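Local coordinates for designed helical repeat protein (Synthetic construct, PDB 5CWQ) that has no known biological activity, being a computationally designed helical repeat protein with three disulfides, probably made to explore which repeat folds can be built, at residues R28-D32 against L33-A37; C55-N59 against S60-E64; R114-S117 against E118-E121; V187-E190 against A191-K195; D203-V206 against K207-A210. All coordinates share one frame; numbering follows the deposited sequence. Where two conformers were deposited one is given.

In the fold
All five contacts are local, at helix ends or along a single helix of an all-helical repeat chain, and they follow one another in sequence. Contact 1 joins helix 5-30 to helix 33-57, whose far end turns into helix 60-86 at contact 2, about 32 Å away between centres. Contact 3 repeats that kind of turn between helices 90-114 and 117-144; it lies 14 Å from contact 2 between centres and touches it, Glu64 OE1 being 3.2 Å from Arg114 NE. Contacts 4 and 5, on helices 174-201 and 204-230, have centres 11 Å apart. Both sit across the chain's centre from contacts 2 and 3. Similar capped turns thus recur where successive helices are joined.

Contact 1: R28-D32 against L33-A37; sequences RERGD and LKELA
Asp32 and Glu35 are brought together by their first torsions: Asp32 holds CG anti to its N (chi1 -165°), whereas Glu35 sets CG anti to its carbonyl carbon (chi1 -73°) and runs on extended, back toward the turn. The planes of the two carboxylates are nearly parallel, 20° apart, and Asp32 OD2 stands 3.0 Å from Glu35 CD. Arg30 probably offsets this closeness of like charges. Its NH1 forms a salt bridge to Glu35 OE1 at 2.8 Å, weak in angle and oblique to the guanidinium, and its NH2 makes a second weak one to Asp32 OD2 at 3.4 Å. A leucine in place of Glu35 would probably leave Arg30 without the carboxylate it approaches most closely, its end freer to turn. Asp32 is also the N-cap: OD1 accepts a long, weak bond from Glu35 N at 3.4 Å, and a water 2.7 Å from Asp32 OD1 links that oxygen to Lys34 N. Just before it, Gly31, with the positive phi that favours glycine, forms the Schellman motif that follows helix 5-30. On the other flank, Leu36 CD1 lies over one face of the Arg28 guanidinium, 3.6 Å from NH2, while the charge of Arg28 is met by Glu76 and Glu25. Leu36 also packs on Ala27 of helix 5-30 and Val80 of helix 60-86, and Leu33 rests on Val92 of helix 90-114.

Contact 2: C55-N59 against S60-E64; sequences CERGN and SEEAE
The Asn59 amide is stacked against the Glu62 carboxylate, the planes 23° apart and Asn59 ND2 3.4 Å from Glu62 CD, while the Arg57 guanidinium meets the same carboxylate by its edge, with Glu62 CD in the guanidinium plane. The carboxylate is turned 61° against that plane, and Arg57 NH1 faces both its oxygens, at 3.0 Å from Glu62 OE2 and 3.2 Å from Glu62 OE1. Each of these bonds is weak, but together they constitute a salt bridge. Glu62 reaches this place with CG anti to its carbonyl carbon (chi1 -67°) and an extended chain. At the other end of the amide, Asn59 OD1 caps helix 60-86: it accepts from Glu62 N at 3.1 Å, a donor standing above the amide plane, and weakly from Glu61 N at 2.9 Å. The backbone adds Ala63 N to Asn59 O at 3.0 Å. Positive phi at Gly58 lets the chain leave helix 33-57, which Cys55 staples to Cys113 by a disulfide. One good and one weak bond to the same amide oxygen probably hold the Asn59 side chain in place as N-cap. A carboxylate set near a helix N-terminus and beside Arg57 is likely to be stabilised in its ionised form.

Contact 3: R114-S117 against E118-E121; sequences RGNS and EEAE
Asn116 OD1 accepts the Glu119 backbone N at 2.9 Å, an almost straight bond whose donor stands 58° out of the amide plane, and Asn116 O takes Ala120 N at 2.9 Å. Side chain and carbonyl of this N-cap thus hold two consecutive amides in the first turn of helix 117-144. Flanking them, Asn116 CG touches Glu119 CB at 3.4 Å, and the Asn116 amide is turned 83° from the Glu119 carboxylate, far from a parallel stack. Glu119 keeps CG anti to its N (chi1 -172°) and an extended chain, which carries OE1 beside Asn116 CB and within 3.0 Å of Arg114 NH1, a salt bridge approached obliquely. With a valine in place of Asn116, Glu119 N would probably lose its side-chain acceptor and the helix its cap. Further out, Gly115 closes helix 90-114 in a Schellman motif, and Arg114 NE makes a long, weak pair with Glu64. Ser117 O receives Glu121 N at 3.0 Å as the helix proceeds, and the Glu121 carboxylate is bridged to Arg171. Arg114, sited between Glu119 and Glu64, probably tempers the repulsion between those two acids, whose carboxylates lie near each other.

Contact 4: V187-E190 against A191-K195; sequences VEEE and ARKVK
About two and a half turns in the middle of helix 174-201 make up this contact, and Glu189 with Lys193, four residues on, forms its surface salt bridge. Glu189 sends CG anti to its N (chi1 -174°) and stays extended; Lys193 folds back over it, its last torsion (chi4 107°) off a staggered position. Lys193 NZ ends 3.2 Å from Glu189 OE2, a weak bond, and also lies alongside the aliphatic part of that acid, 3.4 Å from Glu189 CG. Arg192 has two conformers, so its details are doubtful. In one of them the guanidinium and the Glu189 carboxylate are only 14° apart in plane, NH2 touching Glu189 CG at 3.6 Å, but Glu189 OE2 and Arg192 NH2 are 4.5 Å apart, too far for a salt bridge. A water 2.9 Å from Glu188 OE2 also reaches Arg192 NH1 through a weak bond in this conformer. Beneath the charges run the backbone bonds from residue i+4 to i, such as Ala191 N to Val187 O at 2.9 Å; Val194 CG2 packs closely on Glu190 O at 3.2 Å. Val187 and Val194 turn to helix 147-171, meeting Ile157, Leu150 and Leu154, and Val187 also meets Ala217. Valines and alanine on the buried faces, with acids and bases four apart on the outer one, are the pattern of an amphipathic helix in an alpha-helical repeat.

Contact 5: D203-V206 against K207-A210; sequences DSEV and KRLA
The charged pair is Glu205 and Arg208, three residues apart: Glu205 OE1 lies at the edge of the guanidinium, in its plane, 3.4 Å from Arg208 NH1. The bond is weak, and the carboxylate is turned 68° from the guanidinium. Glu205 reaches it by bending at its second torsion (chi2 57°), while Arg208, with CG anti to its carbonyl carbon (chi1 -66°), runs extended back along the helix. Contacts through carbon come next. Ser204 CB sits over one face of that guanidinium, toward its rim and 3.6 Å from Arg208 NH2, and Ser204 O is close to Arg208 CG at 3.2 Å. The other oxygen of the acid, Glu205 OE2, touches Leu209 CD1 at 3.9 Å. All this belongs to the N-capped first turns of helix 204-230, the last helix of the chain. Asp203 is the N-cap: its OD1 accepts a long, weak bond from Val206 N at 3.4 Å, and its carbonyl takes Lys207 N. Water supplies a further link: one molecule is 2.8 Å from Ser204 OG and accepts from Lys207 NZ, whose side chain is also about 3 Å from a phosphate ion, which most likely came with the crystallisation solution. Packing against neighbouring helices completes the set. Val206 touches Val194 and Ala198 of helix 174-201, Ala210 CB meets the backbone carbonyl oxygen of Ala191, and Leu209 meets Ala151, Leu152 and Ile155 of helix 147-171.

Contact 1: R28-D32 against L33-A37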
# COMPACT_ATOMS: atom_id res chain seq x y z
N ARG A 28 14.69 -14.05 7.43
CA ARG A 28 15.55 -14.07 6.26
C ARG A 28 16.61 -15.16 6.38
O ARG A 28 16.94 -15.84 5.40
CB ARG A 28 16.22 -12.71 6.05
CG ARG A 28 17.16 -12.65 4.86
CD ARG A 28 17.76 -11.25 4.67
NE ARG A 28 16.78 -10.29 4.16
CZ ARG A 28 16.15 -9.37 4.90
NH1 ARG A 28 16.38 -9.26 6.20
NH2 ARG A 28 15.29 -8.55 4.32
N GLU A 29 17.14 -15.33 7.58
CA GLU A 29 18.17 -16.33 7.83
C GLU A 29 17.59 -17.74 7.79
O GLU A 29 18.28 -18.70 7.45
CB GLU A 29 18.85 -16.08 9.17
CG GLU A 29 19.71 -14.83 9.19
CD GLU A 29 20.22 -14.50 10.58
OE1 GLU A 29 20.02 -15.33 11.50
OE2 GLU A 29 20.83 -13.42 10.75
N ARG A 30 16.31 -17.86 8.15
CA ARG A 30 15.63 -19.15 8.16
C ARG A 30 15.01 -19.47 6.80
O ARG A 30 14.44 -20.55 6.61
CB ARG A 30 14.55 -19.16 9.25
CG ARG A 30 15.10 -19.18 10.66
CD ARG A 30 14.02 -18.95 11.71
NE ARG A 30 12.86 -19.83 11.51
CZ ARG A 30 11.71 -19.46 10.94
NH1 ARG A 30 11.53 -18.22 10.51
NH2 ARG A 30 10.73 -20.34 10.82
N GLY A 31 15.11 -18.53 5.87
CA GLY A 31 14.55 -18.71 4.54
C GLY A 31 13.03 -18.66 4.53
O GLY A 31 12.40 -19.02 3.54
N ASP A 32 12.45 -18.22 5.65
CA ASP A 32 11.00 -18.13 5.77
C ASP A 32 10.49 -16.84 5.11
O ASP A 32 10.40 -15.79 5.75
CB ASP A 32 10.59 -18.18 7.25
CG ASP A 32 9.11 -18.46 7.44
OD1 ASP A 32 8.33 -18.27 6.48
OD2 ASP A 32 8.73 -18.87 8.55
N LEU A 33 10.15 -16.93 3.83
CA LEU A 33 9.76 -15.76 3.05
C LEU A 33 8.43 -15.16 3.50
O LEU A 33 8.24 -13.95 3.45
CB LEU A 33 9.68 -16.10 1.56
CG LEU A 33 10.97 -16.60 0.89
CD1 LEU A 33 10.74 -16.75 -0.60
CD2 LEU A 33 12.14 -15.67 1.16
N LYS A 34 7.50 -16.02 3.93
CA LYS A 34 6.20 -15.54 4.38
C LYS A 34 6.32 -14.66 5.61
O LYS A 34 5.71 -13.59 5.69
CB LYS A 34 5.26 -16.72 4.66
CG LYS A 34 3.91 -16.30 5.20
CD LYS A 34 2.93 -17.45 5.23
CE LYS A 34 1.58 -17.01 5.78
NZ LYS A 34 0.56 -18.10 5.70
N GLU A 35 7.12 -15.10 6.58
CA GLU A 35 7.37 -14.31 7.78
C GLU A 35 8.16 -13.06 7.43
O GLU A 35 7.97 -12.00 8.03
CB GLU A 35 8.11 -15.14 8.83
CG GLU A 35 7.25 -16.19 9.51
CD GLU A 35 7.97 -16.87 10.66
OE1 GLU A 35 9.19 -16.66 10.82
OE2 GLU A 35 7.31 -17.63 11.40
N LEU A 36 9.07 -13.19 6.47
CA LEU A 36 9.86 -12.07 6.00
C LEU A 36 8.95 -11.03 5.35
O LEU A 36 9.05 -9.83 5.64
CB LEU A 36 10.92 -12.54 5.01
CG LEU A 36 11.73 -11.47 4.27
CD1 LEU A 36 12.40 -10.52 5.24
CD2 LEU A 36 12.76 -12.12 3.36
N ALA A 37 8.05 -11.49 4.49
CA ALA A 37 7.11 -10.62 3.80
C ALA A 37 6.19 -9.91 4.79
O ALA A 37 5.90 -8.72 4.64
CB ALA A 37 6.29 -11.42 2.80
O HOH W 1 7.48 -19.07 4.01

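Contact 2: C55-N59 against S60-E64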
# COMPACT_ATOMS: atom_id res chain seq x y z
N CYS A 55 4.98 14.96 8.02
CA CYS A 55 3.99 15.82 7.38
C CYS A 55 3.35 16.79 8.37
O CYS A 55 3.12 17.96 8.04
CB CYS A 55 2.89 14.98 6.71
SG CYS A 55 3.41 14.08 5.23
N GLU A 56 3.06 16.31 9.57
CA GLU A 56 2.38 17.13 10.57
C GLU A 56 3.34 18.15 11.18
O GLU A 56 2.93 19.24 11.59
CB GLU A 56 1.78 16.26 11.67
CG GLU A 56 0.98 17.04 12.71
CD GLU A 56 0.17 16.15 13.63
OE1 GLU A 56 -0.25 15.05 13.20
OE2 GLU A 56 -0.05 16.54 14.80
N ARG A 57 4.62 17.80 11.24
CA ARG A 57 5.65 18.69 11.78
C ARG A 57 6.16 19.67 10.73
O ARG A 57 6.69 20.73 11.07
CB ARG A 57 6.82 17.88 12.34
CG ARG A 57 6.50 17.12 13.61
CD ARG A 57 7.68 16.29 14.07
NE ARG A 57 7.49 15.73 15.40
CZ ARG A 57 8.31 14.86 15.98
NH1 ARG A 57 9.39 14.43 15.34
NH2 ARG A 57 8.06 14.42 17.20
N GLY A 58 6.00 19.32 9.46
CA GLY A 58 6.52 20.13 8.38
C GLY A 58 8.03 20.05 8.31
O GLY A 58 8.69 20.96 7.81
N ASN A 59 8.58 18.95 8.83
CA ASN A 59 10.02 18.73 8.83
C ASN A 59 10.46 17.96 7.58
O ASN A 59 10.23 16.76 7.47
CB ASN A 59 10.44 17.98 10.09
CG ASN A 59 11.94 17.99 10.31
OD1 ASN A 59 12.72 18.00 9.37
ND2 ASN A 59 12.34 18.00 11.58
N SER A 60 11.10 18.66 6.66
CA SER A 60 11.53 18.06 5.40
C SER A 60 12.63 17.03 5.61
O SER A 60 12.74 16.07 4.84
CB SER A 60 12.01 19.15 4.43
OG SER A 60 13.14 19.82 4.95
N GLU A 61 13.43 17.22 6.65
CA GLU A 61 14.52 16.30 6.94
C GLU A 61 13.98 14.97 7.45
O GLU A 61 14.41 13.90 7.00
CB GLU A 61 15.48 16.90 7.97
CG GLU A 61 16.12 18.20 7.52
CD GLU A 61 16.99 18.82 8.59
OE1 GLU A 61 17.44 18.08 9.49
OE2 GLU A 61 17.24 20.04 8.53
N GLU A 62 13.04 15.03 8.38
CA GLU A 62 12.37 13.83 8.87
C GLU A 62 11.61 13.16 7.73
O GLU A 62 11.52 11.93 7.67
CB GLU A 62 11.42 14.16 10.01
CG GLU A 62 12.10 14.64 11.28
CD GLU A 62 11.11 14.97 12.38
OE1 GLU A 62 9.90 14.74 12.18
OE2 GLU A 62 11.54 15.46 13.44
N ALA A 63 11.07 13.98 6.83
CA ALA A 63 10.29 13.48 5.71
C ALA A 63 11.18 12.73 4.72
O ALA A 63 10.81 11.65 4.25
CB ALA A 63 9.58 14.63 5.02
N GLU A 64 12.34 13.29 4.42
CA GLU A 64 13.28 12.66 3.50
C GLU A 64 13.83 11.37 4.10
O GLU A 64 14.03 10.39 3.40
CB GLU A 64 14.42 13.62 3.15
CG GLU A 64 15.32 13.13 2.03
CD GLU A 64 14.60 13.01 0.69
OE1 GLU A 64 13.47 13.55 0.57
OE2 GLU A 64 15.15 12.39 -0.23

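Contact 3: R114-S117 against E118-E121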
# COMPACT_ATOMS: atom_id res chain seq x y z
N ARG A 114 6.47 17.36 1.01
CA ARG A 114 7.67 18.12 0.68
C ARG A 114 7.43 19.02 -0.52
O ARG A 114 8.24 19.91 -0.81
CB ARG A 114 8.85 17.18 0.42
CG ARG A 114 9.29 16.37 1.64
CD ARG A 114 10.47 15.46 1.34
NE ARG A 114 11.73 16.19 1.25
CZ ARG A 114 12.26 16.68 0.13
NH1 ARG A 114 11.65 16.51 -1.03
NH2 ARG A 114 13.41 17.33 0.18
N GLY A 115 6.33 18.79 -1.23
CA GLY A 115 5.97 19.63 -2.37
C GLY A 115 6.80 19.38 -3.61
O GLY A 115 6.84 20.21 -4.51
N ASN A 116 7.47 18.23 -3.65
CA ASN A 116 8.30 17.87 -4.79
C ASN A 116 7.49 17.11 -5.84
O ASN A 116 7.24 15.91 -5.70
CB ASN A 116 9.50 17.04 -4.33
CG ASN A 116 10.57 16.90 -5.40
OD1 ASN A 116 10.27 16.78 -6.59
ND2 ASN A 116 11.83 16.93 -4.98
N SER A 117 7.09 17.81 -6.90
CA SER A 117 6.19 17.25 -7.91
C SER A 117 6.87 16.16 -8.72
O SER A 117 6.21 15.21 -9.16
CB SER A 117 5.69 18.36 -8.83
OG SER A 117 4.71 17.87 -9.73
N GLU A 118 8.17 16.29 -8.94
CA GLU A 118 8.93 15.28 -9.67
C GLU A 118 9.04 14.00 -8.84
O GLU A 118 8.90 12.89 -9.36
CB GLU A 118 10.32 15.80 -10.04
CG GLU A 118 11.19 14.80 -10.80
CD GLU A 118 10.59 14.39 -12.14
OE1 GLU A 118 9.75 15.13 -12.67
OE2 GLU A 118 10.97 13.31 -12.65
N GLU A 119 9.29 14.18 -7.55
CA GLU A 119 9.36 13.06 -6.62
C GLU A 119 8.00 12.39 -6.48
O GLU A 119 7.90 11.19 -6.22
CB GLU A 119 9.87 13.54 -5.26
CG GLU A 119 10.17 12.44 -4.26
CD GLU A 119 10.69 12.99 -2.94
OE1 GLU A 119 10.68 14.23 -2.77
OE2 GLU A 119 11.11 12.19 -2.08
N ALA A 120 6.95 13.19 -6.65
CA ALA A 120 5.58 12.69 -6.54
C ALA A 120 5.21 11.87 -7.76
O ALA A 120 4.49 10.87 -7.66
CB ALA A 120 4.61 13.85 -6.36
N GLU A 121 5.70 12.28 -8.93
CA GLU A 121 5.39 11.59 -10.17
C GLU A 121 6.08 10.23 -10.21
O GLU A 121 5.52 9.26 -10.72
CB GLU A 121 5.80 12.43 -11.38
CG GLU A 121 5.27 11.91 -12.71
CD GLU A 121 3.75 11.90 -12.77
OE1 GLU A 121 3.11 12.62 -11.98
OE2 GLU A 121 3.20 11.16 -13.62

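Contact 4: V187-E190 against A191-K195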
# COMPACT_ATOMS: atom_id res chain seq x y z
N VAL A 187 -12.13 -1.65 -7.60
CA VAL A 187 -11.55 -2.51 -6.58
C VAL A 187 -12.46 -2.58 -5.36
O VAL A 187 -12.53 -3.60 -4.69
CB VAL A 187 -10.14 -2.02 -6.16
CG1 VAL A 187 -10.20 -0.65 -5.54
CG2 VAL A 187 -9.48 -3.02 -5.20
N GLU A 188 -13.19 -1.49 -5.09
CA GLU A 188 -14.14 -1.49 -3.99
C GLU A 188 -15.23 -2.54 -4.22
O GLU A 188 -15.56 -3.31 -3.32
CB GLU A 188 -14.78 -0.11 -3.82
CG GLU A 188 -15.79 -0.03 -2.69
CD GLU A 188 -16.44 1.33 -2.58
OE1 GLU A 188 -15.95 2.28 -3.23
OE2 GLU A 188 -17.44 1.45 -1.84
N GLU A 189 -15.77 -2.57 -5.43
CA GLU A 189 -16.83 -3.51 -5.77
C GLU A 189 -16.30 -4.95 -5.72
O GLU A 189 -16.98 -5.84 -5.22
CB GLU A 189 -17.40 -3.20 -7.16
CG GLU A 189 -18.60 -4.05 -7.53
CD GLU A 189 -19.18 -3.70 -8.89
OE1 GLU A 189 -18.69 -2.73 -9.52
OE2 GLU A 189 -20.12 -4.39 -9.34
N GLU A 190 -15.09 -5.16 -6.23
CA GLU A 190 -14.47 -6.48 -6.20
C GLU A 190 -14.28 -6.95 -4.76
O GLU A 190 -14.58 -8.09 -4.43
CB GLU A 190 -13.12 -6.46 -6.91
CG GLU A 190 -13.21 -6.28 -8.42
CD GLU A 190 -11.85 -6.19 -9.07
OE1 GLU A 190 -11.12 -7.21 -9.06
OE2 GLU A 190 -11.50 -5.11 -9.58
N ALA A 191 -13.79 -6.06 -3.91
CA ALA A 191 -13.52 -6.38 -2.52
C ALA A 191 -14.81 -6.71 -1.78
O ALA A 191 -14.85 -7.63 -0.95
CB ALA A 191 -12.80 -5.24 -1.84
N ARG A 192 -15.87 -5.96 -2.07
CA ARG A 192 -17.16 -6.17 -1.43
C ARG A 192 -17.73 -7.55 -1.78
O ARG A 192 -18.25 -8.25 -0.92
CB ARG A 192 -18.15 -5.08 -1.84
CG ARG A 192 -19.47 -5.14 -1.08
CD ARG A 192 -20.40 -3.99 -1.45
NE ARG A 192 -20.95 -4.12 -2.80
CZ ARG A 192 -20.57 -3.42 -3.86
NH1 ARG A 192 -19.61 -2.50 -3.77
NH2 ARG A 192 -21.15 -3.63 -5.03
N LYS A 193 -17.61 -7.94 -3.05
CA LYS A 193 -18.11 -9.23 -3.49
C LYS A 193 -17.32 -10.37 -2.86
O LYS A 193 -17.90 -11.37 -2.43
CB LYS A 193 -18.04 -9.35 -5.02
CG LYS A 193 -19.01 -8.43 -5.76
CD LYS A 193 -19.14 -8.84 -7.22
CE LYS A 193 -19.66 -7.69 -8.08
NZ LYS A 193 -18.58 -7.13 -8.95
N VAL A 194 -16.00 -10.22 -2.80
CA VAL A 194 -15.15 -11.20 -2.14
C VAL A 194 -15.54 -11.32 -0.67
O VAL A 194 -15.60 -12.42 -0.12
CB VAL A 194 -13.65 -10.84 -2.27
CG1 VAL A 194 -12.79 -11.73 -1.39
CG2 VAL A 194 -13.21 -10.95 -3.73
N LYS A 195 -15.80 -10.18 -0.04
CA LYS A 195 -16.21 -10.15 1.36
C LYS A 195 -17.53 -10.90 1.58
O LYS A 195 -17.66 -11.68 2.53
CB LYS A 195 -16.35 -8.70 1.84
CG LYS A 195 -16.86 -8.55 3.28
CD LYS A 195 -17.19 -7.10 3.60
CE LYS A 195 -18.43 -6.63 2.88
NZ LYS A 195 -18.76 -5.22 3.20
O HOH W 2 -18.81 -0.93 -0.98

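Contact 5: D203-V206 against K207-A210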
# COMPACT_ATOMS: atom_id res chain seq x y z
N ASP A 203 -15.83 -17.91 5.91
CA ASP A 203 -14.38 -17.74 5.83
C ASP A 203 -14.00 -16.38 6.41
O ASP A 203 -13.76 -15.42 5.69
CB ASP A 203 -13.90 -17.86 4.38
CG ASP A 203 -12.40 -18.03 4.27
OD1 ASP A 203 -11.67 -17.67 5.22
OD2 ASP A 203 -11.94 -18.52 3.21
N SER A 204 -13.94 -16.32 7.74
CA SER A 204 -13.76 -15.07 8.45
C SER A 204 -12.44 -14.36 8.12
O SER A 204 -12.38 -13.14 8.11
CB SER A 204 -13.83 -15.31 9.96
OG SER A 204 -15.12 -15.78 10.32
N GLU A 205 -11.40 -15.13 7.84
CA GLU A 205 -10.10 -14.54 7.53
C GLU A 205 -10.17 -13.76 6.22
O GLU A 205 -9.73 -12.61 6.15
CB GLU A 205 -9.01 -15.61 7.46
CG GLU A 205 -7.63 -15.07 7.13
CD GLU A 205 -7.15 -14.01 8.11
OE1 GLU A 205 -7.65 -13.98 9.26
OE2 GLU A 205 -6.27 -13.20 7.74
N VAL A 206 -10.72 -14.39 5.18
CA VAL A 206 -10.85 -13.75 3.88
C VAL A 206 -11.74 -12.52 3.98
O VAL A 206 -11.48 -11.50 3.34
CB VAL A 206 -11.41 -14.74 2.83
CG1 VAL A 206 -11.69 -14.03 1.50
CG2 VAL A 206 -10.45 -15.89 2.61
N LYS A 207 -12.79 -12.63 4.78
CA LYS A 207 -13.70 -11.52 5.02
C LYS A 207 -12.95 -10.31 5.55
O LYS A 207 -13.13 -9.20 5.06
CB LYS A 207 -14.79 -11.94 6.02
CG LYS A 207 -15.78 -10.83 6.37
CD LYS A 207 -16.74 -11.26 7.48
CE LYS A 207 -16.03 -11.41 8.82
NZ LYS A 207 -16.98 -11.78 9.90
N ARG A 208 -12.10 -10.54 6.55
CA ARG A 208 -11.33 -9.46 7.16
C ARG A 208 -10.39 -8.81 6.15
O ARG A 208 -10.26 -7.59 6.11
CB ARG A 208 -10.53 -9.99 8.35
CG ARG A 208 -11.39 -10.46 9.50
CD ARG A 208 -10.63 -11.43 10.39
NE ARG A 208 -11.51 -12.08 11.36
CZ ARG A 208 -11.32 -13.29 11.86
NH1 ARG A 208 -10.27 -14.02 11.50
NH2 ARG A 208 -12.18 -13.79 12.74
N LEU A 209 -9.75 -9.63 5.32
CA LEU A 209 -8.82 -9.14 4.32
C LEU A 209 -9.54 -8.35 3.23
O LEU A 209 -9.06 -7.31 2.77
CB LEU A 209 -8.03 -10.30 3.69
CG LEU A 209 -7.10 -11.06 4.64
CD1 LEU A 209 -6.53 -12.29 3.96
CD2 LEU A 209 -5.98 -10.17 5.16
N ALA A 210 -10.71 -8.84 2.82
CA ALA A 210 -11.51 -8.16 1.81
C ALA A 210 -12.00 -6.81 2.33
O ALA A 210 -12.14 -5.85 1.56
CB ALA A 210 -12.69 -9.03 1.41
O HOH W 3 -17.18 -14.38 8.98
O HOH W 4 -7.37 -12.96 11.43